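Local coordinates for protein FucU (Bifidobacterium longum subsp. infantis, PDB 3MVK) that probably interconverts the alpha and beta anomers of L-fucose, and perhaps ring forms of D-ribose, at residues D30-A35 with S131-N136; N41-R46 with N121-I126; E54-I59 with A93-E98; T74-V79 with L110-F115. All blocks are in the same frame, centred on the assembly; numbering follows the deposited sequence. Where two conformers were deposited one is given.

Contact 1 of 4, residues D30-A35 with S131-N136; sequences DGNFPA and SAQYAN. With GOL (glycerol), chain B.
One carboxylate oxygen of D30, OD2, is shared by the A135 amide of the facing loop and a bound glycerol. A135 N donates to the anti lone pair of D30 OD2 (3.0 Å, N-H...O angle 152°). D30 OD2 also accepts from glycerol O2 at 2.8 Å. Y134 N donates to glycerol O2 at 3.0 Å, so this hydroxyl bridges the carboxylate and the loop backbone. Glycerol O1 lies between D30 OD1 and N136 OD1, near the plane of the F33 ring at its edge. D30 CG sits between its backbone N and carbonyl carbon (chi1 69°), which turns the acid toward residues 133-136. With an alanine here, the A135 amide and glycerol O2 would probably both be left without their carboxylate acceptor. Q133 NE2 binds glycerol O3 in a nearly straight bond (173°), and Y68 of the second subunit also bonds this amide. Further out, a water lies between N32 N, from which it accepts, and A132 O. H22 of the second subunit bonds the glycerol. Two loops at strand ends and a neighbour's histidine hold this glycerol, probably from the crystallisation liquor, in a pocket consistent with the intersubunit sugar site of RbsD/FucU proteins.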
loop_
_atom_site.group_PDB
_atom_site.type_symbol
_atom_site.label_atom_id
_atom_site.label_comp_id
_atom_site.label_asym_id
_atom_site.label_seq_id
_atom_site.Cartn_x
_atom_site.Cartn_y
_atom_site.Cartn_z
ATOM N N ASP G 30 24.700 -15.993 7.615
ATOM C CA ASP G 30 25.118 -16.160 9.006
ATOM C C ASP G 30 24.697 -14.951 9.869
ATOM O O ASP G 30 24.159 -13.958 9.357
ATOM C CB ASP G 30 26.634 -16.521 9.100
ATOM C CG ASP G 30 27.581 -15.369 8.709
ATOM O OD1 ASP G 30 27.237 -14.164 8.838
ATOM O OD2 ASP G 30 28.730 -15.698 8.313
ATOM N N GLY G 31 24.886 -15.064 11.180
ATOM C CA GLY G 31 24.414 -14.066 12.132
ATOM C C GLY G 31 25.032 -12.690 11.930
ATOM O O GLY G 31 24.428 -11.666 12.284
ATOM N N ASN G 32 26.225 -12.664 11.351
ATOM C CA ASN G 32 26.911 -11.406 11.120
ATOM C C ASN G 32 26.598 -10.755 9.781
ATOM O O ASN G 32 27.012 -9.649 9.518
ATOM C CB ASN G 32 28.417 -11.607 11.237
ATOM C CG ASN G 32 28.883 -11.567 12.669
ATOM O OD1 ASN G 32 29.235 -12.592 13.251
ATOM N ND2 ASN G 32 28.850 -10.391 13.259
ATOM N N PHE G 33 25.886 -11.469 8.914
ATOM C CA PHE G 33 25.652 -10.995 7.564
ATOM C C PHE G 33 24.631 -9.864 7.576
ATOM O O PHE G 33 23.684 -9.879 8.354
ATOM C CB PHE G 33 25.107 -12.159 6.746
ATOM C CG PHE G 33 25.092 -11.934 5.260
ATOM C CD1 PHE G 33 26.249 -12.109 4.513
ATOM C CD2 PHE G 33 23.893 -11.598 4.598
ATOM C CE1 PHE G 33 26.243 -11.958 3.110
ATOM C CE2 PHE G 33 23.878 -11.446 3.197
ATOM C CZ PHE G 33 25.040 -11.628 2.468
ATOM N N PRO G 34 24.810 -8.887 6.680
ATOM C CA PRO G 34 23.843 -7.789 6.542
ATOM C C PRO G 34 22.628 -8.260 5.733
ATOM O O PRO G 34 22.450 -7.872 4.575
ATOM C CB PRO G 34 24.652 -6.707 5.810
ATOM C CG PRO G 34 25.702 -7.462 5.055
ATOM C CD PRO G 34 26.035 -8.676 5.880
ATOM N N ALA G 35 21.776 -9.087 6.363
ATOM C CA ALA G 35 20.749 -9.817 5.601
ATOM C C ALA G 35 19.671 -8.868 5.060
ATOM O O ALA G 35 19.188 -9.034 3.926
ATOM C CB ALA G 35 20.109 -10.885 6.466
ATOM N N SER G 131 26.429 -18.303 14.612
ATOM C CA SER G 131 27.440 -17.461 15.247
ATOM C C SER G 131 28.810 -17.581 14.589
ATOM O O SER G 131 29.647 -16.693 14.740
ATOM C CB SER G 131 27.530 -17.752 16.744
ATOM O OG SER G 131 27.900 -19.091 16.964
ATOM N N ALA G 132 29.047 -18.656 13.850
ATOM C CA ALA G 132 30.330 -18.773 13.135
ATOM C C ALA G 132 30.467 -17.735 12.013
ATOM O O ALA G 132 29.487 -17.425 11.311
ATOM C CB ALA G 132 30.505 -20.171 12.591
ATOM N N GLN G 133 31.672 -17.178 11.861
ATOM C CA GLN G 133 31.961 -16.344 10.699
ATOM C C GLN G 133 32.171 -17.165 9.423
ATOM O O GLN G 133 32.512 -18.368 9.455
ATOM C CB GLN G 133 33.180 -15.452 10.923
ATOM C CG GLN G 133 32.909 -14.180 11.723
ATOM C CD GLN G 133 34.177 -13.369 11.856
ATOM O OE1 GLN G 133 35.077 -13.738 12.615
ATOM N NE2 GLN G 133 34.276 -12.283 11.091
ATOM N N TYR G 134 31.981 -16.476 8.301
ATOM C CA TYR G 134 32.028 -17.070 6.962
ATOM C C TYR G 134 31.148 -18.311 6.823
ATOM O O TYR G 134 31.523 -19.260 6.145
ATOM C CB TYR G 134 33.480 -17.353 6.539
ATOM C CG TYR G 134 34.352 -16.119 6.653
ATOM C CD1 TYR G 134 34.319 -15.122 5.662
ATOM C CD2 TYR G 134 35.208 -15.940 7.743
ATOM C CE1 TYR G 134 35.112 -13.980 5.756
ATOM C CE2 TYR G 134 36.026 -14.799 7.840
ATOM C CZ TYR G 134 35.983 -13.836 6.842
ATOM O OH TYR G 134 36.776 -12.721 6.940
ATOM N N ALA G 135 29.976 -18.281 7.463
ATOM C CA ALA G 135 29.011 -19.399 7.383
ATOM C C ALA G 135 27.881 -19.106 6.391
ATOM O O ALA G 135 26.877 -19.830 6.338
ATOM C CB ALA G 135 28.457 -19.713 8.763
ATOM N N ASN G 136 28.051 -18.057 5.596
ATOM C CA ASN G 136 27.086 -17.746 4.523
ATOM C C ASN G 136 27.132 -18.784 3.447
ATOM O O ASN G 136 28.209 -19.288 3.132
ATOM C CB ASN G 136 27.412 -16.394 3.908
ATOM C CG ASN G 136 27.570 -15.336 4.952
ATOM O OD1 ASN G 136 28.644 -14.729 5.106
ATOM N ND2 ASN G 136 26.529 -15.107 5.678
HETATM C C1 GOL B . 29.774 -11.841 7.576
HETATM O O1 GOL B . 28.669 -12.627 7.174
HETATM C C2 GOL B . 30.983 -12.761 7.666
HETATM O O2 GOL B . 30.760 -13.744 8.656
HETATM C C3 GOL B . 32.249 -11.946 7.949
HETATM O O3 GOL B . 32.116 -11.285 9.188
HETATM O O HOH W 1 28.155 -15.042 12.041
#

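Contact 2 of 4, residues N41-R46 with N121-I126; sequences NAIVVR and NAYCVI
Strands 43-46 and 124-126 pair in parallel, I43 beside C124, V44 beside V125 and V45 beside I126, with their axes 4.7 Å apart at closest and their directions 18° apart. Three backbone bonds hold the ladder. I43 N donates to Y123 O at 3.1 Å, almost straight at 176°. I43 O accepts from V125 N, and V125 O accepts from V45 N. Between these rungs the CA of C124 makes a CA-H...O contact with I43 O (3.2 Å). The CA of V44 does the same with V125 O. At the start of the pair, I43 and Y123 lie side by side and point the same way. I43 CD1 rests 3.7 Å from Y123 CZ and is about as close to CE2. The ring reaches it because Y123 CG stands anti to the backbone N (chi1 -175°). On the I43 face the CG2 branch of V45 meets C124 SG at 4.1 Å. V44 and V125 share the other face, where V44 CG2 packs on V125 CB at 4.3 Å. A42 CB closes the start of the pair over A122 O. Helix 11-19 covers the I43 face through V16, and its E19 bonds the Y123 hydroxyl. Helix 35-38 lies on the V44 face, with E36 against V44 and A35 against V125. Strand 43-47 is outermost within the chain, while strand 124-128 continues the sheet to strand 25-29.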
loop_
_atom_site.group_PDB
_atom_site.type_symbol
_atom_site.label_atom_id
_atom_site.label_comp_id
_atom_site.label_asym_id
_atom_site.label_seq_id
_atom_site.Cartn_x
_atom_site.Cartn_y
_atom_site.Cartn_z
ATOM N N ASN G 41 15.879 -6.060 -2.030
ATOM C CA ASN G 41 14.997 -6.351 -3.174
ATOM C C ASN G 41 14.617 -7.816 -3.266
ATOM O O ASN G 41 14.182 -8.299 -4.329
ATOM C CB ASN G 41 15.672 -5.925 -4.470
ATOM C CG ASN G 41 15.922 -4.453 -4.519
ATOM O OD1 ASN G 41 15.037 -3.649 -4.215
ATOM N ND2 ASN G 41 17.139 -4.078 -4.886
ATOM N N ALA G 42 14.783 -8.529 -2.156
ATOM C CA ALA G 42 14.504 -9.944 -2.105
ATOM C C ALA G 42 13.492 -10.203 -0.998
ATOM O O ALA G 42 13.043 -9.287 -0.312
ATOM C CB ALA G 42 15.796 -10.741 -1.858
ATOM N N ILE G 43 13.153 -11.464 -0.825
ATOM C CA ILE G 43 12.350 -11.881 0.303
ATOM C C ILE G 43 13.286 -12.278 1.455
ATOM O O ILE G 43 14.096 -13.200 1.308
ATOM C CB ILE G 43 11.461 -13.060 -0.096
ATOM C CG1 ILE G 43 10.499 -12.647 -1.229
ATOM C CG2 ILE G 43 10.711 -13.643 1.112
ATOM C CD1 ILE G 43 9.953 -13.827 -2.058
ATOM N N VAL G 44 13.197 -11.583 2.590
ATOM C CA VAL G 44 14.041 -11.981 3.720
ATOM C C VAL G 44 13.221 -12.747 4.759
ATOM O O VAL G 44 12.203 -12.229 5.254
ATOM C CB VAL G 44 14.730 -10.753 4.381
ATOM C CG1 VAL G 44 15.614 -11.193 5.577
ATOM C CG2 VAL G 44 15.554 -9.977 3.347
ATOM N N VAL G 45 13.628 -13.968 5.080
ATOM C CA VAL G 45 12.938 -14.741 6.104
ATOM C C VAL G 45 13.829 -14.830 7.326
ATOM O O VAL G 45 14.967 -15.253 7.210
ATOM C CB VAL G 45 12.597 -16.167 5.574
ATOM C CG1 VAL G 45 11.930 -17.020 6.690
ATOM C CG2 VAL G 45 11.697 -16.083 4.321
ATOM N N ARG G 46 13.327 -14.414 8.488
ATOM C CA ARG G 46 14.119 -14.482 9.726
ATOM C C ARG G 46 14.135 -15.896 10.260
ATOM O O ARG G 46 13.078 -16.553 10.351
ATOM C CB ARG G 46 13.568 -13.577 10.831
ATOM C CG ARG G 46 13.410 -12.095 10.481
ATOM C CD ARG G 46 14.672 -11.461 9.923
ATOM N NE ARG G 46 15.796 -11.574 10.857
ATOM C CZ ARG G 46 16.913 -10.870 10.746
ATOM N NH1 ARG G 46 17.035 -9.980 9.771
ATOM N NH2 ARG G 46 17.907 -11.056 11.617
ATOM N N ASN G 121 21.422 -10.560 -5.711
ATOM C CA ASN G 121 20.617 -11.111 -6.798
ATOM C C ASN G 121 19.754 -12.301 -6.370
ATOM O O ASN G 121 18.990 -12.870 -7.180
ATOM C CB ASN G 121 21.511 -11.480 -7.983
ATOM C CG ASN G 121 22.138 -10.258 -8.652
ATOM O OD1 ASN G 121 21.581 -9.156 -8.632
ATOM N ND2 ASN G 121 23.302 -10.461 -9.265
ATOM N N ALA G 122 19.844 -12.675 -5.097
ATOM C CA ALA G 122 19.128 -13.846 -4.615
ATOM C C ALA G 122 17.621 -13.589 -4.559
ATOM O O ALA G 122 17.185 -12.459 -4.343
ATOM C CB ALA G 122 19.629 -14.257 -3.239
ATOM N N TYR G 123 16.847 -14.644 -4.757
ATOM C CA TYR G 123 15.388 -14.557 -4.631
ATOM C C TYR G 123 14.991 -14.399 -3.160
ATOM O O TYR G 123 14.034 -13.697 -2.838
ATOM C CB TYR G 123 14.740 -15.798 -5.236
ATOM C CG TYR G 123 13.230 -15.728 -5.254
ATOM C CD1 TYR G 123 12.568 -14.837 -6.100
ATOM C CD2 TYR G 123 12.472 -16.536 -4.408
ATOM C CE1 TYR G 123 11.169 -14.773 -6.111
ATOM C CE2 TYR G 123 11.064 -16.492 -4.410
ATOM C CZ TYR G 123 10.434 -15.599 -5.264
ATOM O OH TYR G 123 9.063 -15.504 -5.289
ATOM N N CYS G 124 15.738 -15.063 -2.272
ATOM C CA CYS G 124 15.413 -15.065 -0.866
ATOM C C CYS G 124 16.706 -15.094 -0.047
ATOM O O CYS G 124 17.642 -15.796 -0.405
ATOM C CB CYS G 124 14.591 -16.309 -0.565
ATOM S SG CYS G 124 14.277 -16.664 1.190
ATOM N N VAL G 125 16.739 -14.319 1.032
ATOM C CA VAL G 125 17.858 -14.359 2.005
ATOM C C VAL G 125 17.251 -14.841 3.319
ATOM O O VAL G 125 16.271 -14.281 3.813
ATOM C CB VAL G 125 18.493 -12.957 2.195
ATOM C CG1 VAL G 125 19.612 -12.999 3.247
ATOM C CG2 VAL G 125 19.028 -12.429 0.870
ATOM N N ILE G 126 17.805 -15.917 3.850
ATOM C CA ILE G 126 17.374 -16.471 5.129
ATOM C C ILE G 126 18.337 -15.984 6.198
ATOM O O ILE G 126 19.514 -16.334 6.165
ATOM C CB ILE G 126 17.415 -17.996 5.079
ATOM C CG1 ILE G 126 16.452 -18.516 4.009
ATOM C CG2 ILE G 126 17.084 -18.610 6.454
ATOM C CD1 ILE G 126 16.708 -19.989 3.662
#

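Contact 3 of 4, residues E54-I59 with A93-E98; sequences EILKAI and AGLIKE
Two helices of this alpha/beta fold, 52-60 and 88-97, pack side by side in nearly the same direction, and L56 meets L95 where they touch. The segment axes approach to 9.8 Å, and their N-to-C directions differ by 12°. The backbones are nearest at K57 and L95. The contact is modest and carried by a few side chains, most of them apolar. L56 extends toward the other helix with CG anti to its own N (chi1 -179°). L56 CD2 lies 3.9 Å from L95 CB, with L95 CD1 little farther. The two leucines meet at an angle, a branch of one against the base of the other. L56 CD2 is also 4.4 Å from I96 CG1, so it faces two successive residues of helix 88-97. L95 uses its second branch for K57. L95 CD2 lies 4.0 Å from K57 CB and nearly as close to CG, and the two side chains cross at about a right angle. L56 also touches L137 and L139 of strand 137-140 and I28 of strand 25-29, which places the buried side of the pair against the sheet. I96 packs on L65 in a loop. The outer side is polar. The K57 chain runs extended as far as CE and bends at its end (chi4 67°). K57 NZ makes a long salt bridge with E98 OE1, at 4.0 Å.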
loop_
_atom_site.group_PDB
_atom_site.type_symbol
_atom_site.label_atom_id
_atom_site.label_comp_id
_atom_site.label_asym_id
_atom_site.label_seq_id
_atom_site.Cartn_x
_atom_site.Cartn_y
_atom_site.Cartn_z
ATOM N N GLU G 54 21.601 -26.612 10.603
ATOM C CA GLU G 54 20.236 -27.112 10.728
ATOM C C GLU G 54 19.337 -26.547 9.638
ATOM O O GLU G 54 18.461 -27.257 9.120
ATOM C CB GLU G 54 19.642 -26.907 12.118
ATOM C CG GLU G 54 19.592 -25.504 12.589
ATOM C CD GLU G 54 19.179 -25.405 14.061
ATOM O OE1 GLU G 54 19.845 -24.658 14.822
ATOM O OE2 GLU G 54 18.217 -26.107 14.458
ATOM N N ILE G 55 19.581 -25.289 9.257
ATOM C CA ILE G 55 18.853 -24.706 8.133
ATOM C C ILE G 55 19.180 -25.422 6.822
ATOM O O ILE G 55 18.280 -25.775 6.063
ATOM C CB ILE G 55 19.100 -23.194 8.013
ATOM C CG1 ILE G 55 18.492 -22.491 9.221
ATOM C CG2 ILE G 55 18.470 -22.638 6.729
ATOM C CD1 ILE G 55 18.873 -21.056 9.337
ATOM N N LEU G 56 20.465 -25.630 6.546
ATOM C CA LEU G 56 20.840 -26.321 5.310
ATOM C C LEU G 56 20.238 -27.705 5.271
ATOM O O LEU G 56 19.713 -28.127 4.240
ATOM C CB LEU G 56 22.359 -26.418 5.185
ATOM C CG LEU G 56 22.858 -27.102 3.917
ATOM C CD1 LEU G 56 22.419 -26.377 2.604
ATOM C CD2 LEU G 56 24.389 -27.219 3.972
ATOM N N LYS G 57 20.324 -28.421 6.384
ATOM C CA LYS G 57 19.809 -29.789 6.424
ATOM C C LYS G 57 18.313 -29.813 6.080
ATOM O O LYS G 57 17.862 -30.674 5.316
ATOM C CB LYS G 57 20.042 -30.414 7.791
ATOM C CG LYS G 57 19.622 -31.876 7.891
ATOM C CD LYS G 57 19.676 -32.318 9.365
ATOM C CE LYS G 57 19.117 -33.716 9.529
ATOM N NZ LYS G 57 19.996 -34.727 8.874
ATOM N N ALA G 58 17.554 -28.865 6.626
ATOM C CA ALA G 58 16.134 -28.782 6.375
ATOM C C ALA G 58 15.838 -28.438 4.910
ATOM O O ALA G 58 14.981 -29.060 4.270
ATOM C CB ALA G 58 15.491 -27.771 7.332
ATOM N N ILE G 59 16.556 -27.454 4.380
ATOM C CA ILE G 59 16.342 -26.993 3.005
ATOM C C ILE G 59 16.613 -28.118 2.001
ATOM O O ILE G 59 15.842 -28.316 1.079
ATOM C CB ILE G 59 17.193 -25.754 2.676
ATOM C CG1 ILE G 59 16.598 -24.535 3.379
ATOM C CG2 ILE G 59 17.265 -25.516 1.144
ATOM C CD1 ILE G 59 17.492 -23.312 3.313
ATOM N N ALA G 93 29.590 -29.394 3.595
ATOM C CA ALA G 93 29.963 -30.433 2.625
ATOM C C ALA G 93 29.307 -31.786 2.929
ATOM O O ALA G 93 28.833 -32.453 2.014
ATOM C CB ALA G 93 31.489 -30.568 2.543
ATOM N N GLY G 94 29.296 -32.169 4.208
ATOM C CA GLY G 94 28.702 -33.418 4.682
ATOM C C GLY G 94 27.211 -33.420 4.430
ATOM O O GLY G 94 26.656 -34.418 3.974
ATOM N N LEU G 95 26.564 -32.290 4.707
ATOM C CA LEU G 95 25.115 -32.210 4.514
ATOM C C LEU G 95 24.742 -32.281 3.040
ATOM O O LEU G 95 23.740 -32.919 2.673
ATOM C CB LEU G 95 24.537 -30.947 5.182
ATOM C CG LEU G 95 24.605 -30.934 6.721
ATOM C CD1 LEU G 95 24.301 -29.549 7.290
ATOM C CD2 LEU G 95 23.719 -31.966 7.388
ATOM N N ILE G 96 25.537 -31.636 2.197
ATOM C CA ILE G 96 25.331 -31.706 0.753
ATOM C C ILE G 96 25.559 -33.128 0.258
ATOM O O ILE G 96 24.788 -33.639 -0.551
ATOM C CB ILE G 96 26.221 -30.694 0.012
ATOM C CG1 ILE G 96 25.718 -29.271 0.315
ATOM C CG2 ILE G 96 26.299 -31.018 -1.501
ATOM C CD1 ILE G 96 26.619 -28.147 -0.173
ATOM N N LYS G 97 26.605 -33.777 0.765
ATOM C CA LYS G 97 26.962 -35.131 0.302
ATOM C C LYS G 97 25.818 -36.121 0.517
ATOM O O LYS G 97 25.678 -37.082 -0.246
ATOM C CB LYS G 97 28.235 -35.621 0.995
ATOM N N GLU G 98 25.005 -35.880 1.548
ATOM C CA GLU G 98 23.834 -36.715 1.849
ATOM C C GLU G 98 22.819 -36.724 0.701
ATOM O O GLU G 98 22.055 -37.685 0.550
ATOM C CB GLU G 98 23.173 -36.287 3.169
ATOM C CG GLU G 98 24.079 -36.526 4.385
ATOM C CD GLU G 98 23.464 -36.159 5.736
ATOM O OE1 GLU G 98 22.294 -35.711 5.806
ATOM O OE2 GLU G 98 24.182 -36.329 6.751
#

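Contact 4 of 4, residues T74-V79 with L110-F115; sequences TLMEKV and LERFAF
E77 N donates to L110 O in an almost straight bond (2.9 Å, 176°). L110 N donates to L75 O, also at 2.9 Å. These bonds make M76 and L110 a parallel bridge. Strands 73-76 and 107-110 are neighbours in the sheet, linked through helix 88-97 in a beta-alpha-beta crossover. Just beyond the bridge, E111 is the N-cap of helix 112-119. E111 OE1 accepts from A114 N and E111 OE2 from F113 N, each at 3.0 Å and each from above the carboxylate plane. A water carries the link past the strand ends, donating to E77 O and accepting from R112 N. The E77 side chain runs beside the L110 carbonyl, with E77 CG 3.6 Å from L110 O, and its OE2 is bonded to S109 OG. With an alanine at this position, S109 OG would probably lose that carboxylate partner and the L110 carbonyl would lose the chain lying along it. T74 CG2 packs on L110 CG. V79 CG2 touches R112 CD, the extended arginine going on to bond the hydroxyl of Y116. Y68 and H22 of the second subunit pack on V79 and R112 respectively. F115 presents its ring edge to T74 O and one face to selenomethionine M76, whose CB makes a CH-pi contact 4.1 Å from the centroid. The M76 chain bends at chi3 (-85°), and M76 CE comes to 3.6 Å from F115 CD2.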
loop_
_atom_site.group_PDB
_atom_site.type_symbol
_atom_site.label_atom_id
_atom_site.label_comp_id
_atom_site.label_asym_id
_atom_site.label_seq_id
_atom_site.Cartn_x
_atom_site.Cartn_y
_atom_site.Cartn_z
ATOM N N THR G 74 27.732 -21.839 -2.809
ATOM C CA THR G 74 28.855 -20.898 -2.807
ATOM C C THR G 74 29.101 -20.365 -1.410
ATOM O O THR G 74 28.174 -19.869 -0.762
ATOM C CB THR G 74 28.604 -19.684 -3.758
ATOM O OG1 THR G 74 28.182 -20.149 -5.035
ATOM C CG2 THR G 74 29.851 -18.844 -3.937
ATOM N N LEU G 75 30.370 -20.438 -0.981
ATOM C CA LEU G 75 30.835 -19.837 0.272
ATOM C C LEU G 75 31.488 -18.478 0.065
ATOM O O LEU G 75 31.878 -18.116 -1.044
ATOM C CB LEU G 75 31.863 -20.761 0.965
ATOM C CG LEU G 75 31.332 -22.054 1.568
ATOM C CD1 LEU G 75 32.515 -22.995 1.816
ATOM C CD2 LEU G 75 30.542 -21.838 2.857
HETATM N N MSE G 76 31.598 -17.729 1.150
HETATM C CA MSE G 76 32.363 -16.491 1.174
HETATM C C MSE G 76 33.817 -16.804 1.553
HETATM O O MSE G 76 34.071 -17.438 2.572
HETATM C CB MSE G 76 31.771 -15.532 2.207
HETATM C CG MSE G 76 32.453 -14.173 2.251
HETATM SE SE MSE G 76 31.826 -13.045 3.674
HETATM C CE MSE G 76 30.253 -12.270 2.765
ATOM N N GLU G 77 34.765 -16.343 0.744
ATOM C CA GLU G 77 36.184 -16.484 1.070
ATOM C C GLU G 77 36.574 -15.595 2.234
ATOM O O GLU G 77 36.084 -14.480 2.359
ATOM C CB GLU G 77 37.029 -16.109 -0.155
ATOM C CG GLU G 77 36.861 -17.101 -1.286
ATOM C CD GLU G 77 37.450 -16.649 -2.606
ATOM O OE1 GLU G 77 38.117 -15.601 -2.654
ATOM O OE2 GLU G 77 37.229 -17.357 -3.616
ATOM N N LYS G 78 37.482 -16.079 3.081
ATOM C CA LYS G 78 37.953 -15.262 4.195
ATOM C C LYS G 78 38.726 -14.060 3.690
ATOM O O LYS G 78 39.457 -14.152 2.697
ATOM C CB LYS G 78 38.782 -16.100 5.166
ATOM C CG LYS G 78 37.993 -17.290 5.678
ATOM C CD LYS G 78 38.637 -17.952 6.902
ATOM C CE LYS G 78 40.068 -18.404 6.619
ATOM N NZ LYS G 78 40.491 -19.355 7.702
ATOM N N VAL G 79 38.548 -12.938 4.369
ATOM C CA VAL G 79 39.304 -11.716 4.061
ATOM C C VAL G 79 40.794 -12.053 4.225
ATOM O O VAL G 79 41.167 -12.672 5.208
ATOM C CB VAL G 79 38.877 -10.574 4.971
ATOM C CG1 VAL G 79 39.776 -9.347 4.771
ATOM C CG2 VAL G 79 37.409 -10.216 4.664
ATOM N N LEU G 110 33.439 -17.183 -3.358
ATOM C CA LEU G 110 33.579 -15.836 -3.884
ATOM C C LEU G 110 34.237 -14.965 -2.854
ATOM O O LEU G 110 33.897 -15.014 -1.672
ATOM C CB LEU G 110 32.217 -15.206 -4.238
ATOM C CG LEU G 110 31.485 -15.691 -5.499
ATOM C CD1 LEU G 110 30.057 -15.127 -5.525
ATOM C CD2 LEU G 110 32.214 -15.317 -6.782
ATOM N N GLU G 111 35.137 -14.116 -3.338
ATOM C CA GLU G 111 35.696 -13.043 -2.536
ATOM C C GLU G 111 34.569 -12.239 -1.869
ATOM O O GLU G 111 33.477 -12.108 -2.428
ATOM C CB GLU G 111 36.560 -12.153 -3.428
ATOM C CG GLU G 111 37.197 -11.005 -2.684
ATOM C CD GLU G 111 36.297 -9.764 -2.595
ATOM O OE1 GLU G 111 35.515 -9.513 -3.542
ATOM O OE2 GLU G 111 36.388 -9.020 -1.594
ATOM N N ARG G 112 34.840 -11.722 -0.671
ATOM C CA ARG G 112 33.822 -11.126 0.191
ATOM C C ARG G 112 32.868 -10.166 -0.543
ATOM O O ARG G 112 31.650 -10.328 -0.507
ATOM C CB ARG G 112 34.490 -10.404 1.380
ATOM C CG ARG G 112 33.502 -9.710 2.281
ATOM C CD ARG G 112 34.112 -9.098 3.553
ATOM N NE ARG G 112 33.063 -8.430 4.336
ATOM C CZ ARG G 112 33.237 -7.365 5.120
ATOM N NH1 ARG G 112 34.447 -6.825 5.280
ATOM N NH2 ARG G 112 32.192 -6.847 5.767
ATOM N N PHE G 113 33.424 -9.145 -1.174
ATOM C CA PHE G 113 32.580 -8.134 -1.803
ATOM C C PHE G 113 31.864 -8.652 -3.050
ATOM O O PHE G 113 30.706 -8.304 -3.288
ATOM C CB PHE G 113 33.367 -6.832 -1.993
ATOM C CG PHE G 113 33.650 -6.155 -0.689
ATOM C CD1 PHE G 113 32.702 -5.316 -0.108
ATOM C CD2 PHE G 113 34.817 -6.427 0.012
ATOM C CE1 PHE G 113 32.934 -4.721 1.129
ATOM C CE2 PHE G 113 35.046 -5.844 1.254
ATOM C CZ PHE G 113 34.107 -4.985 1.809
ATOM N N ALA G 114 32.508 -9.556 -3.776
ATOM C CA ALA G 114 31.859 -10.273 -4.877
ATOM C C ALA G 114 30.705 -11.139 -4.352
ATOM O O ALA G 114 29.655 -11.284 -5.006
ATOM C CB ALA G 114 32.878 -11.130 -5.622
ATOM N N PHE G 115 30.909 -11.745 -3.189
ATOM C CA PHE G 115 29.845 -12.525 -2.551
ATOM C C PHE G 115 28.642 -11.628 -2.269
ATOM O O PHE G 115 27.507 -12.006 -2.579
ATOM C CB PHE G 115 30.343 -13.191 -1.265
ATOM C CG PHE G 115 29.372 -14.160 -0.678
ATOM C CD1 PHE G 115 29.528 -15.535 -0.885
ATOM C CD2 PHE G 115 28.304 -13.711 0.094
ATOM C CE1 PHE G 115 28.607 -16.454 -0.337
ATOM C CE2 PHE G 115 27.399 -14.606 0.648
ATOM C CZ PHE G 115 27.540 -15.985 0.428
HETATM O O HOH W 2 37.295 -12.479 0.785
#

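All four contacts are partly buried. Contacts 2 and 4 each join two neighbouring parallel strands, near opposite ends of the same sheet, and backbone bonds lead in both. Contact 4 adds a capped helix start and a CH-pi contact, whereas contact 2 packs aliphatic branches and a tyrosine ring. Contact 3 has no hydrogen bond across it: leucines on its buried side give way to a charged pair on the exposed side. Contact 1 is built round side-chain and ligand polar bonds. It touches contact 4 through Y134 and V79 and through N136 and F115, and both lie partly against the second subunit. A35 links contact 1 to V44 and V125 of contact 2. I126 of contact 2 packs on I55 and I59 of contact 3.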